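Local coordinates for chaperone SycD (Chlamydia pneumoniae, PDB 4NRH), which forms a complex with the gatekeeper CopN and probably serves as a cytosolic chaperone for translocators of type III secretion, at residues G118-L123 against P128-Y133. Numbering follows the deposited sequence.
Sequences GVTAVL and PYPHYY
Pro130 lies against Ala121 and Thr120, and with His131 this small patch is the tight part of the contact between helix 110-123 and helix 129-140. The CA atoms of Ala121 and Pro130 are 5.7 Å apart, close enough for the proline ring to sit on the neighbouring backbone: its CB is 4.0 Å from Ala121 N and 4.3 Å from Ala121 CB. Thr120 meets the same ring from the next position, its CG2 3.7 Å from Pro130 CG, with the two side chains crossing at about a right angle. The threonine torsion (chi1 -53°) sets CG2 anti to the backbone N and facing the proline, while OG1 is engaged by a hydrogen bond with Ala116 O on its own helix. The Ala121 methyl also meets His131, whose chi1 of -60° sets CG anti to the carbonyl carbon and brings CE1 to 3.5 Å and NE2 to 3.6 Å from Ala121 CB, an oblique approach. With such small groups on the 118-123 side, the segment axes approach to 8.6 Å.

The loose side begins at once: Val122, one residue on from Ala121, points away from the partner helix and is exposed, and Gly118 is partly exposed.

The segments run nearly antiparallel (161°), a helical hairpin in the tetratricopeptide-repeat-like stack. Helix 94-106 packs on Thr120 through Trp97 and Phe98, whereas Met153, Ala154 and Arg157 of helix 147-158 touch His131, so the pair continues the stack of helices in both directions.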
ATOM      1  N   GLY D 118     -21.977  -9.865 -16.004  1.00 42.20           N
ATOM      2  CA  GLY D 118     -23.133  -9.599 -15.166  1.00 39.67           C
ATOM      3  C   GLY D 118     -23.204  -8.155 -14.710  1.00 44.43           C
ATOM      4  O   GLY D 118     -24.281  -7.562 -14.668  1.00 46.51           O
ATOM      5  N   VAL D 119     -22.051  -7.589 -14.367  1.00 41.84           N
ATOM      6  CA  VAL D 119     -21.979  -6.190 -13.963  1.00 45.01           C
ATOM      7  C   VAL D 119     -22.296  -5.277 -15.146  1.00 46.55           C
ATOM      8  O   VAL D 119     -23.004  -4.280 -15.002  1.00 46.86           O
ATOM      9  CB  VAL D 119     -20.592  -5.837 -13.395  1.00 44.20           C
ATOM     10  CG1 VAL D 119     -20.470  -4.337 -13.179  1.00 37.37           C
ATOM     11  CG2 VAL D 119     -20.349  -6.584 -12.093  1.00 45.99           C
ATOM     12  N   THR D 120     -21.773  -5.637 -16.316  1.00 44.58           N
ATOM     13  CA  THR D 120     -22.036  -4.895 -17.544  1.00 40.16           C
ATOM     14  C   THR D 120     -23.537  -4.809 -17.805  1.00 42.68           C
ATOM     15  O   THR D 120     -24.050  -3.765 -18.207  1.00 51.71           O
ATOM     16  CB  THR D 120     -21.342  -5.541 -18.761  1.00 35.97           C
ATOM     17  OG1 THR D 120     -19.947  -5.714 -18.484  1.00 37.28           O
ATOM     18  CG2 THR D 120     -21.504  -4.669 -19.996  1.00 34.46           C
ATOM     19  N   ALA D 121     -24.231  -5.919 -17.571  1.00 37.53           N
ATOM     20  CA  ALA D 121     -25.680  -5.979 -17.734  1.00 41.37           C
ATOM     21  C   ALA D 121     -26.381  -4.988 -16.807  1.00 42.10           C
ATOM     22  O   ALA D 121     -27.260  -4.241 -17.235  1.00 41.01           O
ATOM     23  CB  ALA D 121     -26.182  -7.389 -17.479  1.00 41.19           C
ATOM     24  N   VAL D 122     -25.991  -5.000 -15.535  1.00 47.93           N
ATOM     25  CA  VAL D 122     -26.549  -4.092 -14.537  1.00 48.43           C
ATOM     26  C   VAL D 122     -26.359  -2.632 -14.944  1.00 45.18           C
ATOM     27  O   VAL D 122     -27.283  -1.822 -14.846  1.00 44.49           O
ATOM     28  CB  VAL D 122     -25.904  -4.322 -13.154  1.00 51.67           C
ATOM     29  CG1 VAL D 122     -26.380  -3.275 -12.159  1.00 51.12           C
ATOM     30  CG2 VAL D 122     -26.218  -5.722 -12.650  1.00 52.25           C
ATOM     31  N   LEU D 123     -25.157  -2.306 -15.405  1.00 43.22           N
ATOM     32  CA  LEU D 123     -24.818  -0.938 -15.784  1.00 40.30           C
ATOM     33  C   LEU D 123     -25.455  -0.544 -17.116  1.00 42.94           C
ATOM     34  O   LEU D 123     -25.606   0.641 -17.416  1.00 45.96           O
ATOM     35  CB  LEU D 123     -23.300  -0.774 -15.862  1.00 35.35           C
ATOM     36  CG  LEU D 123     -22.517  -1.016 -14.569  1.00 40.27           C
ATOM     37  CD1 LEU D 123     -21.018  -0.942 -14.827  1.00 36.10           C
ATOM     38  CD2 LEU D 123     -22.929  -0.028 -13.485  1.00 34.42           C
ATOM     39  N   PRO D 128     -28.484  -6.531 -24.950  1.00 53.61           N
ATOM     40  CA  PRO D 128     -28.648  -7.989 -24.889  1.00 50.76           C
ATOM     41  C   PRO D 128     -27.321  -8.751 -24.892  1.00 55.01           C
ATOM     42  O   PRO D 128     -27.259  -9.869 -24.381  1.00 60.93           O
ATOM     43  CB  PRO D 128     -29.446  -8.301 -26.159  1.00 57.53           C
ATOM     44  CG  PRO D 128     -29.079  -7.209 -27.102  1.00 55.78           C
ATOM     45  CD  PRO D 128     -28.916  -5.985 -26.248  1.00 56.30           C
ATOM     46  N   TYR D 129     -26.281  -8.149 -25.463  1.00 41.32           N
ATOM     47  CA  TYR D 129     -24.996  -8.827 -25.652  1.00 48.67           C
ATOM     48  C   TYR D 129     -24.266  -9.291 -24.380  1.00 48.20           C
ATOM     49  O   TYR D 129     -23.661 -10.362 -24.394  1.00 51.08           O
ATOM     50  CB  TYR D 129     -24.062  -7.936 -26.479  1.00 52.04           C
ATOM     51  CG  TYR D 129     -24.330  -8.026 -27.964  1.00 55.43           C
ATOM     52  CD1 TYR D 129     -23.851  -9.098 -28.707  1.00 60.85           C
ATOM     53  CD2 TYR D 129     -25.073  -7.054 -28.620  1.00 56.21           C
ATOM     54  CE1 TYR D 129     -24.094  -9.195 -30.063  1.00 62.21           C
ATOM     55  CE2 TYR D 129     -25.323  -7.143 -29.978  1.00 63.83           C
ATOM     56  CZ  TYR D 129     -24.831  -8.215 -30.694  1.00 62.92           C
ATOM     57  OH  TYR D 129     -25.073  -8.310 -32.045  1.00 60.66           O
ATOM     58  N   PRO D 130     -24.289  -8.494 -23.292  1.00 48.31           N
ATOM     59  CA  PRO D 130     -23.666  -9.031 -22.075  1.00 49.27           C
ATOM     60  C   PRO D 130     -24.316 -10.337 -21.619  1.00 55.13           C
ATOM     61  O   PRO D 130     -23.625 -11.228 -21.122  1.00 55.52           O
ATOM     62  CB  PRO D 130     -23.891  -7.922 -21.045  1.00 48.06           C
ATOM     63  CG  PRO D 130     -23.994  -6.683 -21.849  1.00 47.49           C
ATOM     64  CD  PRO D 130     -24.677  -7.081 -23.125  1.00 49.67           C
ATOM     65  N   HIS D 131     -25.630 -10.440 -21.792  1.00 54.50           N
ATOM     66  CA  HIS D 131     -26.365 -11.652 -21.447  1.00 64.92           C
ATOM     67  C   HIS D 131     -26.032 -12.808 -22.387  1.00 65.83           C
ATOM     68  O   HIS D 131     -25.924 -13.954 -21.954  1.00 76.05           O
ATOM     69  CB  HIS D 131     -27.872 -11.381 -21.463  1.00 59.20           C
ATOM     70  CG  HIS D 131     -28.304 -10.328 -20.491  1.00 54.33           C
ATOM     71  ND1 HIS D 131     -28.430 -10.569 -19.139  1.00 56.88           N
ATOM     72  CD2 HIS D 131     -28.632  -9.028 -20.673  1.00 54.90           C
ATOM     73  CE1 HIS D 131     -28.819  -9.463 -18.532  1.00 55.07           C
ATOM     74  NE2 HIS D 131     -28.949  -8.512 -19.439  1.00 54.06           N
ATOM     75  N   TYR D 132     -25.876 -12.501 -23.672  1.00 49.85           N
ATOM     76  CA  TYR D 132     -25.543 -13.519 -24.667  1.00 55.37           C
ATOM     77  C   TYR D 132     -24.183 -14.155 -24.401  1.00 57.21           C
ATOM     78  O   TYR D 132     -24.024 -15.370 -24.516  1.00 56.38           O
ATOM     79  CB  TYR D 132     -25.566 -12.927 -26.078  1.00 56.46           C
ATOM     80  CG  TYR D 132     -25.069 -13.884 -27.140  1.00 52.71           C
ATOM     81  CD1 TYR D 132     -25.837 -14.972 -27.532  1.00 62.08           C
ATOM     82  CD2 TYR D 132     -23.832 -13.702 -27.746  1.00 52.50           C
ATOM     83  CE1 TYR D 132     -25.388 -15.853 -28.500  1.00 66.15           C
ATOM     84  CE2 TYR D 132     -23.375 -14.577 -28.715  1.00 59.26           C
ATOM     85  CZ  TYR D 132     -24.158 -15.651 -29.088  1.00 70.28           C
ATOM     86  OH  TYR D 132     -23.711 -16.526 -30.051  1.00 84.24           O
ATOM     87  N   TYR D 133     -23.200 -13.330 -24.057  1.00 58.68           N
ATOM     88  CA  TYR D 133     -21.862 -13.829 -23.759  1.00 62.69           C
ATOM     89  C   TYR D 133     -21.838 -14.556 -22.420  1.00 60.95           C
ATOM     90  O   TYR D 133     -20.984 -15.412 -22.185  1.00 61.65           O
ATOM     91  CB  TYR D 133     -20.846 -12.685 -23.775  1.00 58.94           C
ATOM     92  CG  TYR D 133     -20.493 -12.238 -25.176  1.00 62.92           C
ATOM     93  CD1 TYR D 133     -19.782 -13.071 -26.029  1.00 61.69           C
ATOM     94  CD2 TYR D 133     -20.885 -10.993 -25.650  1.00 60.83           C
ATOM     95  CE1 TYR D 133     -19.463 -12.673 -27.313  1.00 65.71           C
ATOM     96  CE2 TYR D 133     -20.571 -10.587 -26.933  1.00 66.99           C
ATOM     97  CZ  TYR D 133     -19.859 -11.431 -27.760  1.00 65.22           C
ATOM     98  OH  TYR D 133     -19.543 -11.032 -29.038  1.00 53.96           O
TER